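Side-chain contacts in Two-component system sensor histidine kinase (Bacteroides thetaiotaomicron, PDB 3OTT), which probably relays a signal across the membrane as a sensor histidine kinase, this chain being its extracellular part, apparently a saccharide sensor: residues Ile15-Glu20 / Ile35-Asn40; Ile152-Asn157 / Gln203-Gly208; Leu237-Asp240 / Asp244-Ala247; Gly252-His257 / Thr261-Ile266; Trp282-Phe285 / Asn291-Leu294. All blocks are in the same frame, centred on the assembly; numbering follows the deposited sequence. Where two conformers were deposited one is given.

All five contacts lie in the N-terminal seven-bladed beta-propeller and follow one another along the chain. Contact 1 joins the loop after strand 13-15 to the first blade; contact 2 bridges two successive blades; contacts 3 and 4 share the blade running from strand 232-239 to strand 264-266, centres 10 Å apart; contact 5 lies in the last blade. Contacts 3 and 5 pack blade against blade, centres 9 Å apart. Contact 5 also touches contact 1, Trp-293 and Phe-285 meeting Ile-35. Strand 13-15, from the N-terminus, completes the last blade and so closes the propeller ring of this extracellular sensor part. Contacts 1 and 2 are well separated, centres 29 Å apart.

Contact 1: Ile15-Glu20 / Ile35-Asn40; sequences IYLGAE and IWIGSN
Leu-17 and Ser-39 mark a close approach of the two backbones, CA to CA 8.6 Å, a spacing too wide for strand pairing that leaves side chains to fill the gap. The segments belong to the closure of a beta-propeller: Ile-15 ends strand 13-15, the N-terminal strand that completes the last blade, and the chain then loops over to the first blade, where residues 35-39 form the second strand. Leu-17 carries the contact. Its CG stands anti to the carbonyl carbon (chi1 -56°), which sends both methyls at the strand. CD2 meets CD1 of Ile-37 at 4.0 Å, the two side chains crossing at a slant, while the other branch, CD1, lies 3.8 Å from CB of Ser-39 and 4.2 Å from CG2 of Ile-37. One leucine thus spans two strand residues that face the same way, with Gly-38, which has no side chain, between them. Val-24 touches both Leu-17 and Ile-37, and Thr-51 of the blade's outermost strand also packs on Leu-17. Ser-39 meets the leucine with CB, while its OG bonds to the backbone of Lys-41 and Gly-42, in the turn that follows. Asn-40 lies at the loop end. Its OD1 takes the amide N-H groups of both Ser-22 and Val-23, which ties the end of the strand to the chain entering strand 24-29. The other end of that amide, ND2, lies 4.1 Å from the carbonyl O of Glu-20.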
# COMPACT_ATOMS: atom_id res chain seq x y z
N ILE B 15 26.80 -1.14 -24.88
CA ILE B 15 26.14 -0.04 -25.58
C ILE B 15 27.07 1.23 -25.60
O ILE B 15 27.60 1.64 -24.56
CB ILE B 15 24.79 0.29 -24.85
CG1 ILE B 15 23.83 -0.93 -24.90
CG2 ILE B 15 24.22 1.59 -25.39
CD1 ILE B 15 22.87 -1.01 -23.72
N TYR B 16 27.27 1.80 -26.78
CA TYR B 16 28.16 2.95 -27.04
C TYR B 16 27.34 4.11 -27.58
O TYR B 16 26.40 3.94 -28.36
CB TYR B 16 29.25 2.58 -28.06
CG TYR B 16 30.03 1.42 -27.51
CD1 TYR B 16 30.98 1.64 -26.50
CD2 TYR B 16 29.74 0.09 -27.88
CE1 TYR B 16 31.68 0.58 -25.90
CE2 TYR B 16 30.44 -1.00 -27.26
CZ TYR B 16 31.44 -0.70 -26.25
OH TYR B 16 32.16 -1.68 -25.60
N LEU B 17 27.72 5.31 -27.18
CA LEU B 17 26.95 6.48 -27.48
C LEU B 17 27.53 7.18 -28.70
O LEU B 17 28.72 7.06 -28.98
CB LEU B 17 26.97 7.45 -26.29
CG LEU B 17 26.48 6.88 -24.96
CD1 LEU B 17 26.77 7.86 -23.84
CD2 LEU B 17 25.01 6.49 -24.99
N GLY B 18 26.70 7.94 -29.41
CA GLY B 18 27.21 8.72 -30.53
C GLY B 18 27.84 10.01 -30.04
O GLY B 18 28.11 10.15 -28.84
N ALA B 19 28.08 10.94 -30.96
CA ALA B 19 28.52 12.29 -30.65
C ALA B 19 29.80 12.41 -29.79
O ALA B 19 29.89 13.34 -28.98
CB ALA B 19 27.33 13.09 -30.01
N GLU B 20 30.77 11.50 -29.97
CA GLU B 20 31.99 11.40 -29.13
C GLU B 20 31.82 11.33 -27.58
O GLU B 20 32.80 11.43 -26.82
CB GLU B 20 33.05 12.46 -29.48
CG GLU B 20 34.50 12.07 -28.93
CD GLU B 20 35.51 11.52 -30.01
OE1 GLU B 20 35.33 11.75 -31.24
OE2 GLU B 20 36.51 10.86 -29.60
N ILE B 35 14.85 4.53 -20.52
CA ILE B 35 16.13 4.86 -19.90
C ILE B 35 16.78 6.12 -20.46
O ILE B 35 16.90 6.28 -21.68
CB ILE B 35 17.07 3.69 -20.10
CG1 ILE B 35 16.48 2.46 -19.38
CG2 ILE B 35 18.44 4.04 -19.63
CD1 ILE B 35 16.66 2.51 -17.90
N TRP B 36 17.21 6.99 -19.57
CA TRP B 36 17.94 8.21 -19.86
C TRP B 36 19.35 8.10 -19.30
O TRP B 36 19.54 7.54 -18.21
CB TRP B 36 17.23 9.41 -19.22
CG TRP B 36 15.81 9.58 -19.74
CD1 TRP B 36 14.67 8.96 -19.25
CD2 TRP B 36 15.38 10.40 -20.82
NE1 TRP B 36 13.58 9.34 -19.97
CE2 TRP B 36 13.99 10.24 -20.93
CE3 TRP B 36 16.03 11.28 -21.69
CZ2 TRP B 36 13.24 10.89 -21.91
CZ3 TRP B 36 15.28 11.94 -22.66
CH2 TRP B 36 13.91 11.72 -22.77
N ILE B 37 20.32 8.70 -20.01
CA ILE B 37 21.75 8.51 -19.77
C ILE B 37 22.44 9.88 -19.70
O ILE B 37 22.37 10.65 -20.64
CB ILE B 37 22.38 7.64 -20.97
CG1 ILE B 37 21.62 6.33 -21.17
CG2 ILE B 37 23.89 7.41 -20.83
CD1 ILE B 37 21.86 5.63 -22.60
N GLY B 38 23.08 10.20 -18.59
CA GLY B 38 23.91 11.39 -18.54
C GLY B 38 25.32 11.03 -19.00
O GLY B 38 25.90 10.05 -18.54
N SER B 39 25.88 11.79 -19.92
CA SER B 39 27.19 11.44 -20.42
C SER B 39 28.09 12.68 -20.33
O SER B 39 27.59 13.77 -19.98
CB SER B 39 27.09 11.05 -21.89
OG SER B 39 26.91 12.24 -22.67
N ASN B 40 29.37 12.53 -20.70
CA ASN B 40 30.33 13.65 -20.65
C ASN B 40 30.00 14.79 -21.60
O ASN B 40 30.60 15.84 -21.51
CB ASN B 40 31.80 13.17 -20.88
CG ASN B 40 32.03 12.37 -22.22
OD1 ASN B 40 31.25 11.48 -22.60
ND2 ASN B 40 33.13 12.69 -22.90

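Contact 2: Ile152-Asn157 / Gln203-Gly208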
# COMPACT_ATOMS: atom_id res chain seq x y z
N ILE B 152 22.19 10.92 0.38
CA ILE B 152 21.04 10.01 0.35
C ILE B 152 20.02 10.26 1.43
O ILE B 152 20.32 10.76 2.53
CB ILE B 152 21.42 8.47 0.40
CG1 ILE B 152 22.16 8.16 1.68
CG2 ILE B 152 22.12 7.98 -0.92
CD1 ILE B 152 22.14 6.67 2.09
N ARG B 153 18.79 9.89 1.10
CA ARG B 153 17.73 9.88 2.08
C ARG B 153 17.40 8.45 2.36
O ARG B 153 17.18 7.69 1.42
CB ARG B 153 16.45 10.59 1.55
CG ARG B 153 15.41 10.73 2.68
CD ARG B 153 14.04 11.19 2.21
NE ARG B 153 13.27 10.05 1.80
CZ ARG B 153 12.21 9.55 2.43
NH1 ARG B 153 11.67 10.11 3.50
NH2 ARG B 153 11.67 8.46 1.91
N THR B 154 17.39 8.05 3.63
CA THR B 154 16.87 6.73 4.02
C THR B 154 15.33 6.70 4.18
O THR B 154 14.69 7.75 4.26
CB THR B 154 17.51 6.23 5.32
OG1 THR B 154 17.30 7.19 6.35
CG2 THR B 154 19.02 5.97 5.17
N LYS B 155 14.75 5.49 4.23
CA LYS B 155 13.30 5.25 4.43
C LYS B 155 12.76 5.88 5.71
O LYS B 155 11.58 6.22 5.80
CB LYS B 155 13.04 3.75 4.47
CG LYS B 155 12.38 3.20 3.23
CD LYS B 155 13.02 3.70 1.88
CE LYS B 155 12.10 3.31 0.72
NZ LYS B 155 12.81 3.49 -0.56
N ASP B 156 13.62 6.04 6.69
CA ASP B 156 13.22 6.65 7.96
C ASP B 156 13.54 8.13 7.91
O ASP B 156 13.58 8.78 8.92
CB ASP B 156 13.97 5.96 9.11
CG ASP B 156 15.43 5.67 8.74
OD1 ASP B 156 16.22 6.63 8.59
OD2 ASP B 156 15.79 4.46 8.53
N ASN B 157 13.78 8.65 6.71
CA ASN B 157 13.82 10.10 6.47
C ASN B 157 15.04 10.80 7.10
O ASN B 157 14.97 11.95 7.44
CB ASN B 157 12.54 10.82 6.96
CG ASN B 157 12.31 12.16 6.22
OD1 ASN B 157 12.57 12.28 5.01
ND2 ASN B 157 11.81 13.15 6.93
N GLN B 203 19.68 -3.58 6.74
CA GLN B 203 19.51 -2.45 7.68
C GLN B 203 20.79 -1.65 7.97
O GLN B 203 21.12 -1.38 9.15
CB GLN B 203 18.83 -2.92 8.95
CG GLN B 203 17.46 -3.61 8.60
CD GLN B 203 16.72 -4.05 9.81
OE1 GLN B 203 17.28 -4.71 10.72
NE2 GLN B 203 15.45 -3.66 9.87
N CYS B 204 21.51 -1.30 6.90
CA CYS B 204 22.73 -0.51 7.02
C CYS B 204 22.73 0.56 5.94
O CYS B 204 21.94 0.54 5.00
CB CYS B 204 24.00 -1.40 6.86
SG CYS B 204 24.10 -2.27 5.21
N VAL B 205 23.68 1.45 6.08
CA VAL B 205 24.08 2.32 4.99
C VAL B 205 25.46 1.88 4.57
O VAL B 205 26.36 1.91 5.36
CB VAL B 205 24.16 3.75 5.46
CG1 VAL B 205 24.62 4.68 4.32
CG2 VAL B 205 22.80 4.19 5.96
N TRP B 206 25.61 1.46 3.31
CA TRP B 206 26.91 1.27 2.68
C TRP B 206 27.60 2.55 2.30
O TRP B 206 26.95 3.48 1.84
CB TRP B 206 26.72 0.47 1.45
CG TRP B 206 26.20 -0.89 1.65
CD1 TRP B 206 24.90 -1.31 1.55
CD2 TRP B 206 26.99 -2.04 1.90
NE1 TRP B 206 24.83 -2.67 1.76
CE2 TRP B 206 26.11 -3.15 1.95
CE3 TRP B 206 28.38 -2.25 2.07
CZ2 TRP B 206 26.56 -4.45 2.16
CZ3 TRP B 206 28.85 -3.58 2.29
CH2 TRP B 206 27.93 -4.64 2.33
N ILE B 207 28.91 2.61 2.52
CA ILE B 207 29.75 3.80 2.39
C ILE B 207 31.03 3.47 1.61
O ILE B 207 31.84 2.68 2.03
CB ILE B 207 30.16 4.34 3.79
CG1 ILE B 207 28.90 4.53 4.67
CG2 ILE B 207 30.86 5.70 3.63
CD1 ILE B 207 29.18 4.38 6.14
N GLY B 208 31.15 4.00 0.41
CA GLY B 208 32.33 3.74 -0.41
C GLY B 208 33.26 4.94 -0.40
O GLY B 208 32.85 6.09 -0.60
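Ile-152 and Val-205 reach toward each other tip to tip, CD1 of the isoleucine lying 3.9 Å from CG1 of the valine. The other valine methyl, CG2, faces CG2 of Thr-154 at 4.3 Å, so Val-205 spreads its two branches over two residues of the opposing segment. In Ile-152 the CG1 branch sits between the backbone N and the carbonyl carbon (chi1 61°), and it is this branch that carries CD1 to the valine. Thr-154 keeps its methyl toward Val-205 while its hydroxyl works on the other side: OG1 donates to OD1 of Asp-156, which it meets from above the carboxylate plane, and OG1 also bonds to the amide of Gln-158. These bonds hold a type I turn from Thr-154 to Asn-157, closed by Asn-157 N to Thr-154 O at 2.8 Å. Across the turn, Arg-153 NH1 gives a fairly straight bond (163°) to Asn-157 OD1, 2.8 Å long, in the guanidinium plane but well above the carbonyl plane of the amide. On the other segment, Gln-203 and Cys-204 both face Asp-199 in a G1 beta bulge, and the sulfur SG of Cys-204 lies over a face of the Trp-206 ring, toward its rim. Trp-206 NE1 bonds to Asp-199. The contact joins two successive propeller blades: strand 148-153 begins one, strand 204-209 is second in the next, and Leu-196 of strand 193-199 and Tyr-160 of strand 159-163 pack against Ile-152, Tyr-160 also touching Val-205.

Contact 3: Leu237-Asp240 / Asp244-Ala247; sequences LALD and DLLA
A tight beta hairpin pairs Leu-237 to Asp-240 with Asp-244 to Ala-247, Ala-238 and Leu-246 being the hydrogen-bonded pair. Leu-246 N gives Ala-238 O a bond of 2.7 Å, nearly along the C=O axis; the return bond from Ala-238 N to Leu-246 O is 3.2 Å. Asp-240 N reaches Asp-244 O at 2.9 Å, and Asp-240 OD1 accepts Asp-244 N at 3.0 Å from above the carboxylate plane. These are the first two strands of a propeller blade. On one face Leu-239 CD2 touches Leu-245 CD2 at 4.0 Å and Leu-237 CD2 meets Ala-247 CB, next to Trp-206 of the preceding blade. On the other face Ala-238 and Leu-246 pack against Ile-284 of the next. The two aspartate side chains lie side by side, carboxylate planes 45° apart and Asp-240 OD2 4.2 Å from Asp-244 OD2, which may favour a proton on one; Tyr-9 bonds to Asp-240 OD2 and His-257 to Asp-244 OD1. Replacing Asp-240 with an alanine would probably leave Asp-244 N without its acceptor and the Tyr-9 hydroxyl without its partner. The Leu-246 side chain crosses that of Asp-240 at about a right angle, its CD1 3.6 Å from Asp-240 OD2.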
# COMPACT_ATOMS: atom_id res chain seq x y z
N LEU B 237 27.52 2.40 -6.07
CA LEU B 237 26.98 1.27 -5.27
C LEU B 237 25.56 1.13 -5.73
O LEU B 237 24.91 2.13 -5.97
CB LEU B 237 26.99 1.58 -3.76
CG LEU B 237 28.34 1.87 -3.05
CD1 LEU B 237 28.23 2.55 -1.64
CD2 LEU B 237 29.19 0.55 -2.90
N ALA B 238 25.10 -0.13 -5.83
CA ALA B 238 23.70 -0.51 -6.05
C ALA B 238 23.50 -1.92 -5.48
O ALA B 238 24.48 -2.68 -5.29
CB ALA B 238 23.36 -0.55 -7.59
N LEU B 239 22.25 -2.28 -5.31
CA LEU B 239 21.82 -3.64 -4.98
C LEU B 239 21.09 -4.30 -6.14
O LEU B 239 20.21 -3.66 -6.75
CB LEU B 239 20.79 -3.61 -3.82
CG LEU B 239 21.38 -3.07 -2.49
CD1 LEU B 239 20.22 -2.65 -1.57
CD2 LEU B 239 22.29 -4.13 -1.82
N ASP B 240 21.36 -5.58 -6.36
CA ASP B 240 20.77 -6.23 -7.46
C ASP B 240 19.48 -6.96 -7.07
O ASP B 240 19.03 -6.87 -5.93
CB ASP B 240 21.79 -7.07 -8.22
CG ASP B 240 22.17 -8.37 -7.50
OD1 ASP B 240 21.51 -8.78 -6.50
OD2 ASP B 240 23.14 -8.97 -7.97
N ASP B 244 22.18 -8.71 -3.59
CA ASP B 244 23.60 -8.52 -3.53
C ASP B 244 24.03 -7.10 -3.75
O ASP B 244 23.45 -6.37 -4.57
CB ASP B 244 24.27 -9.43 -4.52
CG ASP B 244 24.12 -10.88 -4.12
OD1 ASP B 244 23.86 -11.17 -2.91
OD2 ASP B 244 24.31 -11.74 -4.99
N LEU B 245 25.11 -6.74 -3.05
CA LEU B 245 25.66 -5.43 -3.14
C LEU B 245 26.68 -5.37 -4.25
O LEU B 245 27.59 -6.19 -4.31
CB LEU B 245 26.26 -5.10 -1.80
CG LEU B 245 26.81 -3.74 -1.43
CD1 LEU B 245 28.23 -3.68 -1.88
CD2 LEU B 245 25.94 -2.53 -1.84
N LEU B 246 26.53 -4.39 -5.13
CA LEU B 246 27.46 -4.24 -6.27
C LEU B 246 28.23 -3.02 -6.05
O LEU B 246 27.66 -1.97 -5.76
CB LEU B 246 26.72 -4.11 -7.58
CG LEU B 246 26.14 -5.30 -8.36
CD1 LEU B 246 25.69 -6.50 -7.59
CD2 LEU B 246 25.02 -4.81 -9.33
N ALA B 247 29.54 -3.12 -6.20
CA ALA B 247 30.41 -1.99 -5.92
C ALA B 247 31.20 -1.66 -7.18
O ALA B 247 31.90 -2.53 -7.70
CB ALA B 247 31.35 -2.29 -4.73

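Contact 4: Gly252-His257 / Thr261-Ile266; sequences GLYVYH and TPLQHI
The rings of Tyr-254 and His-265 form an offset stack, centroids 4.1 Å apart and planes 14° from parallel. CD2 of the histidine lies over one face of the tyrosine, 3.3 Å from CZ, while the tyrosine OH sits over the rim of the imidazole. Phe-229 also stacks on Tyr-254. At the edge of the His-265 ring comes Leu-253 O, and His-265 NE2 bonds to Asn-251 O, which helps fix the ring's rotation. Leu-263 divides its methyls between two tyrosines: CD1 approaches Tyr-254 CD2 obliquely at 3.8 Å, and CD2 meets Tyr-256 near the ring plane. Thr-261 OG1 lies in the plane of the His-257 ring, 3.4 Å from CD2. A water takes the N-H of His-257 and donates to Thr-261 O. On the sheet face opposite Tyr-254 and His-265, Val-255 CG2 touches Ile-266 CD1 at 4.0 Å. Gly-252 has to be glycine: a CB would strike Ile-266 O. Leu-253 and Ile-266 exchange nearly straight backbone bonds; Val-255 and Gln-264 form the next hydrogen-bonded pair, more bent (147° from Val-255 N to Gln-264 O). This antiparallel hairpin of third and fourth strands forms the outer half of a propeller blade.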
# COMPACT_ATOMS: atom_id res chain seq x y z
N GLY B 252 37.08 -2.27 -11.87
CA GLY B 252 36.01 -3.19 -12.19
C GLY B 252 34.95 -3.25 -11.11
O GLY B 252 34.88 -2.41 -10.23
N LEU B 253 34.15 -4.29 -11.20
CA LEU B 253 32.97 -4.54 -10.39
C LEU B 253 33.18 -5.64 -9.36
O LEU B 253 33.72 -6.69 -9.67
CB LEU B 253 31.80 -4.96 -11.34
CG LEU B 253 30.44 -5.31 -10.72
CD1 LEU B 253 29.75 -4.15 -9.99
CD2 LEU B 253 29.57 -5.86 -11.80
N TYR B 254 32.75 -5.38 -8.12
CA TYR B 254 32.81 -6.35 -7.06
C TYR B 254 31.39 -6.58 -6.63
O TYR B 254 30.57 -5.65 -6.64
CB TYR B 254 33.60 -5.87 -5.87
CG TYR B 254 35.09 -5.86 -6.11
CD1 TYR B 254 35.67 -4.81 -6.78
CD2 TYR B 254 35.92 -6.91 -5.66
CE1 TYR B 254 37.03 -4.75 -6.97
CE2 TYR B 254 37.31 -6.88 -5.87
CZ TYR B 254 37.85 -5.77 -6.52
OH TYR B 254 39.19 -5.67 -6.84
N VAL B 255 31.11 -7.84 -6.33
CA VAL B 255 29.77 -8.25 -5.97
C VAL B 255 29.88 -8.94 -4.60
O VAL B 255 30.56 -9.95 -4.47
CB VAL B 255 29.15 -9.23 -7.07
CG1 VAL B 255 27.83 -9.77 -6.68
CG2 VAL B 255 29.03 -8.62 -8.41
N TYR B 256 29.16 -8.41 -3.61
CA TYR B 256 29.20 -8.90 -2.22
C TYR B 256 27.89 -9.60 -1.89
O TYR B 256 26.76 -9.05 -2.08
CB TYR B 256 29.44 -7.69 -1.26
CG TYR B 256 29.35 -8.06 0.23
CD1 TYR B 256 28.14 -8.06 0.86
CD2 TYR B 256 30.51 -8.49 0.97
CE1 TYR B 256 28.01 -8.42 2.23
CE2 TYR B 256 30.38 -8.88 2.31
CZ TYR B 256 29.12 -8.82 2.92
OH TYR B 256 28.91 -9.17 4.21
N HIS B 257 28.00 -10.79 -1.33
CA HIS B 257 26.82 -11.54 -0.97
C HIS B 257 26.78 -11.64 0.55
O HIS B 257 25.90 -11.03 1.16
CB HIS B 257 26.75 -12.90 -1.69
CG HIS B 257 25.69 -13.82 -1.16
ND1 HIS B 257 24.33 -13.57 -1.31
CD2 HIS B 257 25.78 -15.00 -0.50
CE1 HIS B 257 23.64 -14.54 -0.74
NE2 HIS B 257 24.49 -15.43 -0.26
N THR B 261 31.20 -15.72 1.70
CA THR B 261 31.17 -15.98 0.29
C THR B 261 32.20 -15.13 -0.43
O THR B 261 32.18 -13.93 -0.33
CB THR B 261 29.76 -15.68 -0.32
OG1 THR B 261 28.77 -16.42 0.39
CG2 THR B 261 29.68 -16.04 -1.85
N PRO B 262 33.05 -15.77 -1.22
CA PRO B 262 34.03 -15.04 -2.01
C PRO B 262 33.36 -13.90 -2.79
O PRO B 262 32.36 -14.13 -3.43
CB PRO B 262 34.53 -16.08 -2.99
CG PRO B 262 34.32 -17.43 -2.23
CD PRO B 262 33.08 -17.23 -1.44
N LEU B 263 33.92 -12.72 -2.78
CA LEU B 263 33.49 -11.66 -3.69
C LEU B 263 33.66 -12.16 -5.10
O LEU B 263 34.60 -12.90 -5.38
CB LEU B 263 34.42 -10.46 -3.58
CG LEU B 263 34.41 -9.66 -2.28
CD1 LEU B 263 35.54 -8.70 -2.36
CD2 LEU B 263 33.02 -8.95 -2.08
N GLN B 264 32.75 -11.79 -6.01
CA GLN B 264 33.03 -11.97 -7.42
C GLN B 264 33.66 -10.68 -7.89
O GLN B 264 33.21 -9.59 -7.54
CB GLN B 264 31.77 -12.20 -8.25
CG GLN B 264 30.55 -12.69 -7.55
CD GLN B 264 29.48 -12.98 -8.59
OE1 GLN B 264 29.82 -13.10 -9.79
NE2 GLN B 264 28.21 -13.09 -8.17
N HIS B 265 34.70 -10.77 -8.69
CA HIS B 265 35.32 -9.57 -9.21
C HIS B 265 35.32 -9.65 -10.75
O HIS B 265 35.91 -10.57 -11.35
CB HIS B 265 36.72 -9.48 -8.68
CG HIS B 265 37.52 -8.34 -9.21
ND1 HIS B 265 38.86 -8.44 -9.47
CD2 HIS B 265 37.19 -7.06 -9.48
CE1 HIS B 265 39.32 -7.28 -9.90
NE2 HIS B 265 38.33 -6.42 -9.89
N ILE B 266 34.69 -8.64 -11.35
CA ILE B 266 34.47 -8.60 -12.78
C ILE B 266 35.23 -7.47 -13.47
O ILE B 266 35.04 -6.33 -13.08
CB ILE B 266 32.96 -8.58 -13.08
CG1 ILE B 266 32.36 -9.86 -12.47
CG2 ILE B 266 32.75 -8.52 -14.57
CD1 ILE B 266 31.49 -9.59 -11.40
O HOH W 1 30.47 -12.04 -0.78

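Contact 5: Trp282-Phe285 / Asn291-Leu294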
# COMPACT_ATOMS: atom_id res chain seq x y z
N TRP B 282 31.58 4.48 -13.02
CA TRP B 282 31.04 5.74 -12.45
C TRP B 282 29.69 5.62 -11.79
O TRP B 282 29.45 6.34 -10.85
CB TRP B 282 30.95 6.88 -13.48
CG TRP B 282 32.29 7.26 -14.06
CD1 TRP B 282 32.74 7.01 -15.34
CD2 TRP B 282 33.38 7.87 -13.36
NE1 TRP B 282 34.01 7.47 -15.48
CE2 TRP B 282 34.43 8.00 -14.28
CE3 TRP B 282 33.56 8.34 -12.05
CZ2 TRP B 282 35.65 8.59 -13.96
CZ3 TRP B 282 34.81 8.93 -11.71
CH2 TRP B 282 35.83 9.05 -12.67
N ASN B 283 28.82 4.74 -12.28
CA ASN B 283 27.45 4.60 -11.78
C ASN B 283 26.87 3.24 -12.08
O ASN B 283 27.16 2.65 -13.14
CB ASN B 283 26.51 5.73 -12.35
CG ASN B 283 25.22 5.89 -11.54
OD1 ASN B 283 24.13 5.38 -11.95
ND2 ASN B 283 25.31 6.56 -10.38
N ILE B 284 26.07 2.72 -11.15
CA ILE B 284 25.40 1.47 -11.32
C ILE B 284 23.97 1.76 -11.01
O ILE B 284 23.62 2.36 -9.96
CB ILE B 284 25.93 0.35 -10.31
CG1 ILE B 284 27.45 0.14 -10.41
CG2 ILE B 284 25.21 -0.99 -10.51
CD1 ILE B 284 28.00 -0.87 -9.31
N PHE B 285 23.09 1.29 -11.89
CA PHE B 285 21.70 1.55 -11.69
C PHE B 285 20.94 0.29 -11.93
O PHE B 285 21.12 -0.35 -12.98
CB PHE B 285 21.29 2.60 -12.70
CG PHE B 285 19.83 2.81 -12.80
CD1 PHE B 285 19.14 3.43 -11.74
CD2 PHE B 285 19.13 2.44 -13.96
CE1 PHE B 285 17.76 3.68 -11.82
CE2 PHE B 285 17.74 2.72 -14.08
CZ PHE B 285 17.05 3.33 -12.99
N ASN B 291 17.28 -5.17 -14.25
CA ASN B 291 18.50 -5.18 -15.09
C ASN B 291 19.47 -4.21 -14.41
O ASN B 291 19.04 -3.20 -13.87
CB ASN B 291 18.21 -4.69 -16.51
CG ASN B 291 17.14 -5.50 -17.20
OD1 ASN B 291 17.19 -6.72 -17.20
ND2 ASN B 291 16.15 -4.83 -17.75
N ILE B 292 20.76 -4.51 -14.46
CA ILE B 292 21.83 -3.66 -13.92
C ILE B 292 22.52 -2.92 -15.08
O ILE B 292 23.08 -3.55 -15.97
CB ILE B 292 22.90 -4.56 -13.33
CG1 ILE B 292 22.30 -5.43 -12.21
CG2 ILE B 292 24.11 -3.78 -12.88
CD1 ILE B 292 21.47 -4.66 -11.15
N TRP B 293 22.54 -1.60 -14.99
CA TRP B 293 23.14 -0.73 -15.96
C TRP B 293 24.45 -0.25 -15.34
O TRP B 293 24.43 0.29 -14.24
CB TRP B 293 22.19 0.50 -16.24
CG TRP B 293 20.87 0.06 -16.84
CD1 TRP B 293 19.80 -0.49 -16.20
CD2 TRP B 293 20.56 0.01 -18.25
NE1 TRP B 293 18.83 -0.85 -17.10
CE2 TRP B 293 19.28 -0.55 -18.37
CE3 TRP B 293 21.24 0.41 -19.41
CZ2 TRP B 293 18.63 -0.68 -19.61
CZ3 TRP B 293 20.63 0.25 -20.65
CH2 TRP B 293 19.33 -0.27 -20.74
N LEU B 294 25.56 -0.42 -16.04
CA LEU B 294 26.88 0.08 -15.56
C LEU B 294 27.39 1.12 -16.53
O LEU B 294 27.57 0.85 -17.73
CB LEU B 294 27.94 -1.05 -15.48
CG LEU B 294 27.41 -2.34 -14.86
CD1 LEU B 294 28.27 -3.55 -15.29
CD2 LEU B 294 27.45 -2.16 -13.33
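Phe-285 and Trp-293 pair in an antiparallel register, the strand axes 4.7 Å apart and 170° between their directions. Phe-285 N bonds to Trp-293 O at 2.9 Å, and Trp-293 N returns a straight bond (170°) to Phe-285 O at 2.8 Å. Ile-284 and Leu-294 form the next, non-hydrogen-bonded pair, with Ile-284 CA 3.3 Å from Trp-293 O as a CA-H...O contact. The hairpin supplies the first two strands of the propeller's closing blade, whose outermost strand, 13-15, comes from the N-terminus. On one face Ile-284 CG1 rests 3.7 Å from Leu-294 CD2, and its CG2, anti to the backbone N, meets Ile-292 CG2 at 3.8 Å; Ile-284 and Ile-292 face the preceding blade, while Leu-294 packs on Phe-12. On the other face Phe-285 CD2 touches Trp-293 CD1 at 3.7 Å, the phenyl and pyrrole planes oblique at 45°. Phe-27 of the first blade touches both rings, Tyr-683 meets the indole edge-to-face, and Asp-287 accepts from its NE1. A leucine in place of Trp-293 would probably leave Asp-287 without that N-H and Tyr-683 without its aromatic partner. At the segment's start, Trp-282 and Asn-283 form a classic beta bulge opposite Gly-295.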